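Malate dehydrogenase (Naegleria fowleri, PDB 6UM4) probably catalyses the reversible, nicotinamide-cofactor-dependent oxidation of malate to oxaloacetate. Local coordinates at residues A[246-258]-A[271-284]. Residues are numbered along the deposited sequence; the frame is centred on the assembly and turned at random.
Sequences TAMTRLDHDRGLA and ISRFAIWGNHSATQ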
ATOM      1  N   THR A 246      -0.570 -22.937   0.563  1.00 21.88           N
ATOM      2  CA  THR A 246      -0.267 -22.745  -0.848  1.00 19.88           C
ATOM      3  C   THR A 246       0.950 -21.846  -1.015  1.00 22.88           C
ATOM      4  O   THR A 246       1.383 -21.155  -0.091  1.00 27.03           O
ATOM      5  CB  THR A 246      -1.458 -22.149  -1.600  1.00 20.45           C
ATOM      6  OG1 THR A 246      -1.799 -20.886  -1.024  1.00 21.53           O
ATOM      7  CG2 THR A 246      -2.659 -23.073  -1.499  1.00 21.25           C
ATOM      8  N   ALA A 247       1.489 -21.844  -2.227  1.00 19.16           N
ATOM      9  CA  ALA A 247       2.581 -20.966  -2.594  1.00 18.79           C
ATOM     10  C   ALA A 247       2.075 -19.964  -3.634  1.00 21.58           C
ATOM     11  O   ALA A 247       1.120 -20.245  -4.365  1.00 21.50           O
ATOM     12  CB  ALA A 247       3.766 -21.782  -3.124  1.00 19.10           C
ATOM     13  N   MET A 248       2.692 -18.781  -3.688  1.00 18.02           N
ATOM     14  CA  MET A 248       2.142 -17.680  -4.479  1.00 17.69           C
ATOM     15  C   MET A 248       2.693 -17.642  -5.902  1.00 18.58           C
ATOM     16  O   MET A 248       3.885 -17.379  -6.109  1.00 20.81           O
ATOM     17  CB  MET A 248       2.417 -16.335  -3.821  1.00 17.46           C
ATOM     18  CG  MET A 248       1.565 -15.271  -4.470  1.00 18.87           C
ATOM     19  SD  MET A 248       1.688 -13.660  -3.697  1.00 22.65           S
ATOM     20  CE  MET A 248       3.348 -13.222  -4.247  1.00 17.13           C
ATOM     21  N   THR A 249       1.818 -17.845  -6.886  1.00 23.32           N
ATOM     22  CA  THR A 249       2.120 -17.546  -8.287  1.00 17.72           C
ATOM     23  C   THR A 249       1.235 -16.427  -8.815  1.00 23.56           C
ATOM     24  O   THR A 249       1.195 -16.179 -10.031  1.00 17.63           O
ATOM     25  CB  THR A 249       1.942 -18.791  -9.147  1.00 18.10           C
ATOM     26  OG1 THR A 249       0.646 -19.339  -8.888  1.00 22.24           O
ATOM     27  CG2 THR A 249       2.996 -19.812  -8.776  1.00 21.90           C
ATOM     28  N   ARG A 250       0.499 -15.770  -7.915  1.00 22.06           N
ATOM     29  CA  ARG A 250      -0.458 -14.759  -8.319  1.00 18.29           C
ATOM     30  C   ARG A 250       0.233 -13.598  -8.999  1.00 17.21           C
ATOM     31  O   ARG A 250      -0.382 -12.910  -9.814  1.00 23.20           O
ATOM     32  CB  ARG A 250      -1.235 -14.273  -7.089  1.00 25.78           C
ATOM     33  CG  ARG A 250      -2.353 -13.270  -7.382  1.00 17.44           C
ATOM     34  CD  ARG A 250      -3.233 -13.771  -8.524  1.00 20.39           C
ATOM     35  NE  ARG A 250      -4.376 -12.899  -8.725  1.00 21.09           N
ATOM     36  CZ  ARG A 250      -5.527 -12.999  -8.072  1.00 26.28           C
ATOM     37  NH1 ARG A 250      -5.705 -13.956  -7.160  1.00 22.38           N
ATOM     38  NH2 ARG A 250      -6.499 -12.120  -8.322  1.00 21.11           N
ATOM     39  N   LEU A 251       1.506 -13.347  -8.667  1.00 17.14           N
ATOM     40  CA  LEU A 251       2.200 -12.234  -9.298  1.00 18.61           C
ATOM     41  C   LEU A 251       2.583 -12.591 -10.733  1.00 21.91           C
ATOM     42  O   LEU A 251       2.446 -11.762 -11.643  1.00 21.73           O
ATOM     43  CB  LEU A 251       3.424 -11.817  -8.482  1.00 17.20           C
ATOM     44  CG  LEU A 251       4.131 -10.617  -9.116  1.00 17.39           C
ATOM     45  CD1 LEU A 251       3.205  -9.402  -9.178  1.00 22.06           C
ATOM     46  CD2 LEU A 251       5.483 -10.275  -8.483  1.00 17.58           C
ATOM     47  N   ASP A 252       3.064 -13.818 -10.955  1.00 17.58           N
ATOM     48  CA  ASP A 252       3.235 -14.298 -12.323  1.00 19.54           C
ATOM     49  C   ASP A 252       1.927 -14.165 -13.093  1.00 17.98           C
ATOM     50  O   ASP A 252       1.892 -13.652 -14.225  1.00 18.24           O
ATOM     51  CB  ASP A 252       3.723 -15.747 -12.336  1.00 18.15           C
ATOM     52  CG  ASP A 252       4.962 -15.982 -11.464  1.00 24.55           C
ATOM     53  OD1 ASP A 252       5.984 -15.277 -11.601  1.00 22.95           O
ATOM     54  OD2 ASP A 252       4.940 -16.948 -10.671  1.00 28.22           O
ATOM     55  N   HIS A 253       0.839 -14.625 -12.479  1.00 17.86           N
ATOM     56  CA  HIS A 253      -0.484 -14.547 -13.088  1.00 18.03           C
ATOM     57  C   HIS A 253      -0.836 -13.116 -13.487  1.00 24.58           C
ATOM     58  O   HIS A 253      -1.173 -12.842 -14.645  1.00 22.83           O
ATOM     59  CB  HIS A 253      -1.509 -15.119 -12.105  1.00 20.20           C
ATOM     60  CG  HIS A 253      -2.917 -15.075 -12.598  1.00 22.64           C
ATOM     61  ND1 HIS A 253      -3.568 -16.189 -13.076  1.00 27.11           N
ATOM     62  CD2 HIS A 253      -3.804 -14.055 -12.676  1.00 28.39           C
ATOM     63  CE1 HIS A 253      -4.797 -15.860 -13.434  1.00 26.59           C
ATOM     64  NE2 HIS A 253      -4.968 -14.570 -13.198  1.00 28.22           N
ATOM     65  N   ASP A 254      -0.728 -12.184 -12.540  1.00 18.87           N
ATOM     66  CA  ASP A 254      -1.070 -10.802 -12.829  1.00 17.85           C
ATOM     67  C   ASP A 254      -0.123 -10.190 -13.853  1.00 22.10           C
ATOM     68  O   ASP A 254      -0.515  -9.275 -14.589  1.00 19.95           O
ATOM     69  CB  ASP A 254      -1.077  -9.967 -11.529  1.00 19.03           C
ATOM     70  CG  ASP A 254      -2.240 -10.327 -10.606  1.00 25.39           C
ATOM     71  OD1 ASP A 254      -3.224 -10.960 -11.079  1.00 22.55           O
ATOM     72  OD2 ASP A 254      -2.160 -10.001  -9.395  1.00 29.26           O
ATOM     73  N   ARG A 255       1.142 -10.617 -13.869  1.00 24.44           N
ATOM     74  CA  ARG A 255       2.062 -10.095 -14.873  1.00 22.43           C
ATOM     75  C   ARG A 255       1.650 -10.541 -16.266  1.00 25.57           C
ATOM     76  O   ARG A 255       1.746  -9.764 -17.222  1.00 23.19           O
ATOM     77  CB  ARG A 255       3.491 -10.527 -14.564  1.00 23.21           C
ATOM     78  CG  ARG A 255       4.106  -9.776 -13.401  1.00 23.37           C
ATOM     79  CD  ARG A 255       5.370 -10.452 -12.940  1.00 25.41           C
ATOM     80  NE  ARG A 255       6.184  -9.573 -12.114  1.00 24.21           N
ATOM     81  CZ  ARG A 255       7.217  -9.990 -11.399  1.00 25.58           C
ATOM     82  NH1 ARG A 255       7.546 -11.283 -11.399  1.00 22.29           N
ATOM     83  NH2 ARG A 255       7.906  -9.124 -10.672  1.00 28.92           N
ATOM     84  N   GLY A 256       1.184 -11.787 -16.393  1.00 19.56           N
ATOM     85  CA  GLY A 256       0.652 -12.242 -17.665  1.00 19.31           C
ATOM     86  C   GLY A 256      -0.547 -11.427 -18.107  1.00 25.33           C
ATOM     87  O   GLY A 256      -0.641 -11.017 -19.271  1.00 22.31           O
ATOM     88  N   LEU A 257      -1.485 -11.187 -17.182  1.00 19.20           N
ATOM     89  CA  LEU A 257      -2.638 -10.355 -17.495  1.00 19.47           C
ATOM     90  C   LEU A 257      -2.201  -8.989 -17.991  1.00 21.25           C
ATOM     91  O   LEU A 257      -2.821  -8.424 -18.896  1.00 23.30           O
ATOM     92  CB  LEU A 257      -3.553 -10.204 -16.278  1.00 20.90           C
ATOM     93  CG  LEU A 257      -4.214 -11.441 -15.686  1.00 20.10           C
ATOM     94  CD1 LEU A 257      -5.044 -11.027 -14.504  1.00 18.97           C
ATOM     95  CD2 LEU A 257      -5.097 -12.110 -16.721  1.00 22.75           C
ATOM     96  N   ALA A 258      -1.147  -8.426 -17.401  1.00 24.32           N
ATOM     97  CA  ALA A 258      -0.737  -7.097 -17.849  1.00 24.46           C
ATOM     98  C   ALA A 258      -0.082  -7.160 -19.216  1.00 20.34           C
ATOM     99  O   ALA A 258      -0.242  -6.229 -20.012  1.00 20.88           O
ATOM    100  CB  ALA A 258       0.188  -6.419 -16.837  1.00 19.48           C
ATOM    101  N   ILE A 271     -10.196  -9.783 -20.042  1.00 27.87           N
ATOM    102  CA  ILE A 271      -9.432 -11.026 -20.125  1.00 25.90           C
ATOM    103  C   ILE A 271     -10.040 -12.077 -19.204  1.00 28.04           C
ATOM    104  O   ILE A 271     -10.287 -11.813 -18.020  1.00 32.34           O
ATOM    105  CB  ILE A 271      -7.961 -10.771 -19.764  1.00 23.74           C
ATOM    106  CG1 ILE A 271      -7.432  -9.595 -20.568  1.00 22.46           C
ATOM    107  CG2 ILE A 271      -7.108 -11.995 -20.009  1.00 24.80           C
ATOM    108  CD1 ILE A 271      -6.034  -9.169 -20.152  1.00 27.40           C
ATOM    109  N   SER A 272     -10.218 -13.291 -19.724  1.00 31.36           N
ATOM    110  CA  SER A 272     -10.763 -14.403 -18.952  1.00 27.88           C
ATOM    111  C   SER A 272      -9.936 -15.645 -19.219  1.00 25.47           C
ATOM    112  O   SER A 272      -9.281 -15.752 -20.253  1.00 23.81           O
ATOM    113  CB  SER A 272     -12.228 -14.717 -19.303  1.00 28.79           C
ATOM    114  OG  SER A 272     -13.121 -13.760 -18.753  1.00 38.64           O
ATOM    115  N   ARG A 273      -9.941 -16.563 -18.250  1.00 29.37           N
ATOM    116  CA  ARG A 273      -9.395 -17.904 -18.422  1.00 24.97           C
ATOM    117  C   ARG A 273      -7.899 -17.881 -18.752  1.00 23.84           C
ATOM    118  O   ARG A 273      -7.448 -18.377 -19.793  1.00 27.92           O
ATOM    119  CB  ARG A 273     -10.180 -18.652 -19.493  1.00 26.13           C
ATOM    120  CG  ARG A 273     -11.646 -18.785 -19.164  1.00 35.23           C
ATOM    121  CD  ARG A 273     -12.449 -19.019 -20.427  1.00 46.99           C
ATOM    122  NE  ARG A 273     -12.036 -20.252 -21.089  1.00 53.32           N
ATOM    123  CZ  ARG A 273     -12.659 -21.414 -20.928  1.00 60.29           C
ATOM    124  NH1 ARG A 273     -13.707 -21.486 -20.118  1.00 60.81           N
ATOM    125  NH2 ARG A 273     -12.236 -22.505 -21.564  1.00 60.83           N
ATOM    126  N   PHE A 274      -7.133 -17.276 -17.846  1.00 21.41           N
ATOM    127  CA  PHE A 274      -5.678 -17.283 -17.890  1.00 21.02           C
ATOM    128  C   PHE A 274      -5.141 -18.022 -16.668  1.00 24.72           C
ATOM    129  O   PHE A 274      -5.759 -17.997 -15.599  1.00 28.39           O
ATOM    130  CB  PHE A 274      -5.115 -15.836 -17.923  1.00 22.33           C
ATOM    131  CG  PHE A 274      -3.613 -15.775 -17.959  1.00 20.15           C
ATOM    132  CD1 PHE A 274      -2.924 -16.233 -19.080  1.00 22.56           C
ATOM    133  CD2 PHE A 274      -2.900 -15.298 -16.880  1.00 19.54           C
ATOM    134  CE1 PHE A 274      -1.539 -16.199 -19.123  1.00 20.39           C
ATOM    135  CE2 PHE A 274      -1.525 -15.247 -16.910  1.00 20.09           C
ATOM    136  CZ  PHE A 274      -0.837 -15.699 -18.030  1.00 19.79           C
ATOM    137  N   ALA A 275      -3.984 -18.669 -16.819  1.00 24.52           N
ATOM    138  CA  ALA A 275      -3.414 -19.415 -15.700  1.00 25.57           C
ATOM    139  C   ALA A 275      -1.908 -19.594 -15.868  1.00 20.00           C
ATOM    140  O   ALA A 275      -1.389 -19.633 -16.984  1.00 23.76           O
ATOM    141  CB  ALA A 275      -4.080 -20.785 -15.553  1.00 32.15           C
ATOM    142  N   ILE A 276      -1.231 -19.732 -14.735  1.00 19.76           N
ATOM    143  CA  ILE A 276       0.183 -20.096 -14.646  1.00 22.37           C
ATOM    144  C   ILE A 276       0.269 -21.545 -14.160  1.00 19.94           C
ATOM    145  O   ILE A 276      -0.350 -21.895 -13.152  1.00 20.30           O
ATOM    146  CB  ILE A 276       0.914 -19.140 -13.686  1.00 21.86           C
ATOM    147  CG1 ILE A 276       0.701 -17.685 -14.120  1.00 25.52           C
ATOM    148  CG2 ILE A 276       2.375 -19.485 -13.538  1.00 23.37           C
ATOM    149  CD1 ILE A 276       1.359 -17.309 -15.442  1.00 19.10           C
ATOM    150  N   TRP A 277       1.005 -22.395 -14.885  1.00 20.46           N
ATOM    151  CA  TRP A 277       1.256 -23.771 -14.451  1.00 20.91           C
ATOM    152  C   TRP A 277       2.681 -23.913 -13.926  1.00 20.87           C
ATOM    153  O   TRP A 277       3.616 -23.303 -14.448  1.00 20.84           O
ATOM    154  CB  TRP A 277       1.077 -24.782 -15.591  1.00 21.73           C
ATOM    155  CG  TRP A 277      -0.279 -24.853 -16.239  1.00 22.03           C
ATOM    156  CD1 TRP A 277      -0.761 -24.031 -17.218  1.00 22.03           C
ATOM    157  CD2 TRP A 277      -1.290 -25.847 -16.020  1.00 22.56           C
ATOM    158  NE1 TRP A 277      -2.031 -24.404 -17.569  1.00 22.48           N
ATOM    159  CE2 TRP A 277      -2.374 -25.530 -16.864  1.00 24.41           C
ATOM    160  CE3 TRP A 277      -1.392 -26.958 -15.180  1.00 26.17           C
ATOM    161  CZ2 TRP A 277      -3.539 -26.287 -16.894  1.00 24.87           C
ATOM    162  CZ3 TRP A 277      -2.546 -27.699 -15.207  1.00 23.56           C
ATOM    163  CH2 TRP A 277      -3.609 -27.361 -16.059  1.00 23.84           C
ATOM    164  N   GLY A 278       2.854 -24.762 -12.915  1.00 21.02           N
ATOM    165  CA  GLY A 278       4.197 -25.188 -12.549  1.00 21.27           C
ATOM    166  C   GLY A 278       4.841 -24.489 -11.360  1.00 20.79           C
ATOM    167  O   GLY A 278       4.176 -24.161 -10.375  1.00 20.36           O
ATOM    168  N   ASN A 279       6.145 -24.267 -11.454  1.00 20.94           N
ATOM    169  CA  ASN A 279       6.960 -23.714 -10.385  1.00 20.70           C
ATOM    170  C   ASN A 279       6.942 -22.187 -10.441  1.00 28.13           C
ATOM    171  O   ASN A 279       6.920 -21.589 -11.523  1.00 22.94           O
ATOM    172  CB  ASN A 279       8.391 -24.235 -10.562  1.00 21.37           C
ATOM    173  CG  ASN A 279       9.214 -24.137  -9.320  1.00 21.89           C
ATOM    174  OD1 ASN A 279       8.709 -23.791  -8.270  1.00 24.36           O
ATOM    175  ND2 ASN A 279      10.503 -24.453  -9.429  1.00 25.56           N
ATOM    176  N   HIS A 280       6.996 -21.546  -9.269  1.00 19.69           N
ATOM    177  CA  HIS A 280       7.193 -20.089  -9.232  1.00 22.08           C
ATOM    178  C   HIS A 280       8.660 -19.821  -9.578  1.00 25.90           C
ATOM    179  O   HIS A 280       9.514 -19.590  -8.717  1.00 22.23           O
ATOM    180  CB  HIS A 280       6.806 -19.523  -7.863  1.00 18.85           C
ATOM    181  CG  HIS A 280       7.082 -18.061  -7.703  1.00 22.66           C
ATOM    182  ND1 HIS A 280       6.584 -17.105  -8.562  1.00 23.57           N
ATOM    183  CD2 HIS A 280       7.807 -17.390  -6.775  1.00 23.81           C
ATOM    184  CE1 HIS A 280       6.991 -15.908  -8.172  1.00 25.69           C
ATOM    185  NE2 HIS A 280       7.734 -16.054  -7.087  1.00 25.95           N
ATOM    186  N   SER A 281       8.960 -19.861 -10.876  1.00 21.56           N
ATOM    187  CA  SER A 281      10.339 -19.767 -11.336  1.00 20.65           C
ATOM    188  C   SER A 281      10.316 -19.520 -12.835  1.00 23.74           C
ATOM    189  O   SER A 281       9.252 -19.417 -13.454  1.00 22.72           O
ATOM    190  CB  SER A 281      11.118 -21.038 -11.018  1.00 23.46           C
ATOM    191  OG  SER A 281      10.763 -22.042 -11.950  1.00 27.38           O
ATOM    192  N   ALA A 282      11.506 -19.464 -13.422  1.00 21.65           N
ATOM    193  CA  ALA A 282      11.592 -19.229 -14.857  1.00 27.23           C
ATOM    194  C   ALA A 282      11.092 -20.406 -15.693  1.00 31.31           C
ATOM    195  O   ALA A 282      10.933 -20.239 -16.902  1.00 25.65           O
ATOM    196  CB  ALA A 282      13.029 -18.893 -15.255  1.00 27.08           C
ATOM    197  N   THR A 283      10.834 -21.577 -15.098  1.00 29.34           N
ATOM    198  CA  THR A 283      10.254 -22.680 -15.857  1.00 29.64           C
ATOM    199  C   THR A 283       8.736 -22.655 -15.855  1.00 28.52           C
ATOM    200  O   THR A 283       8.107 -23.559 -16.421  1.00 24.88           O
ATOM    201  CB  THR A 283      10.712 -24.038 -15.307  1.00 25.43           C
ATOM    202  OG1 THR A 283      10.008 -24.326 -14.091  1.00 22.87           O
ATOM    203  CG2 THR A 283      12.216 -24.044 -15.065  1.00 27.31           C
ATOM    204  N   GLN A 284       8.135 -21.657 -15.225  1.00 24.49           N
ATOM    205  CA  GLN A 284       6.688 -21.567 -15.196  1.00 23.07           C
ATOM    206  C   GLN A 284       6.140 -21.575 -16.613  1.00 24.31           C
ATOM    207  O   GLN A 284       6.816 -21.195 -17.576  1.00 24.93           O
ATOM    208  CB  GLN A 284       6.260 -20.285 -14.487  1.00 23.71           C
ATOM    209  CG  GLN A 284       6.585 -19.051 -15.294  1.00 24.15           C
ATOM    210  CD  GLN A 284       6.286 -17.781 -14.545  1.00 23.18           C
ATOM    211  OE1 GLN A 284       5.179 -17.249 -14.638  1.00 23.25           O
ATOM    212  NE2 GLN A 284       7.291 -17.247 -13.849  1.00 19.58           N
TER
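D252 and H280 form a histidine-carboxylate hydrogen bond at one end of a buried helix-on-strand contact. It lies where strand 245-247, the last of the parallel Rossmann sheet, leads into helix 250-264 of the lactate/malate dehydrogenase C-terminal domain. That helix packs on strand 271-277 and the loop after it; the axes of helix 250-258 and strand 275-277 come within 7.8 Å.

H280 ND1 donates to D252 OD2 at 2.7 Å. The carboxylate oxygen is met on its syn side, and it lies close to the ring plane. H280 CG lies anti to the backbone N (chi1 175°), which carries the ring to the carboxylate. Such a pairing is consistent with the His-Asp pair known in malate and lactate dehydrogenases. M248 O sits over one face of the imidazole, offset toward the rim, and A226 of helix 226-235 also touches the histidine.

Q284, on the same segment as H280, also reaches the carboxylate. Its NE2 gives D252 OD1 a weak bond and S281 O a firmer one at 3.0 Å. NE2 makes both bonds; OE1, facing D252 CB, is buried without a partner in the model.

Further along the helix the packing is mostly apolar. I276 lays CG1 against the backbone of D252 and H253, 3.5 Å from H253 N. The edge of F274 points at a face of the H253 ring in an edge-to-face pair, with planes at 57°. H253 ND1 has its main partner in S355, on strand 353-359. G256 leaves room for the phenyl ring, whose CZ lies against its CA. L257 closes the far end: its CD2 touches I271 CG2 and F274 CD2, both at 3.9 Å, while I271 CD1 rests 3.5 Å from L257 O.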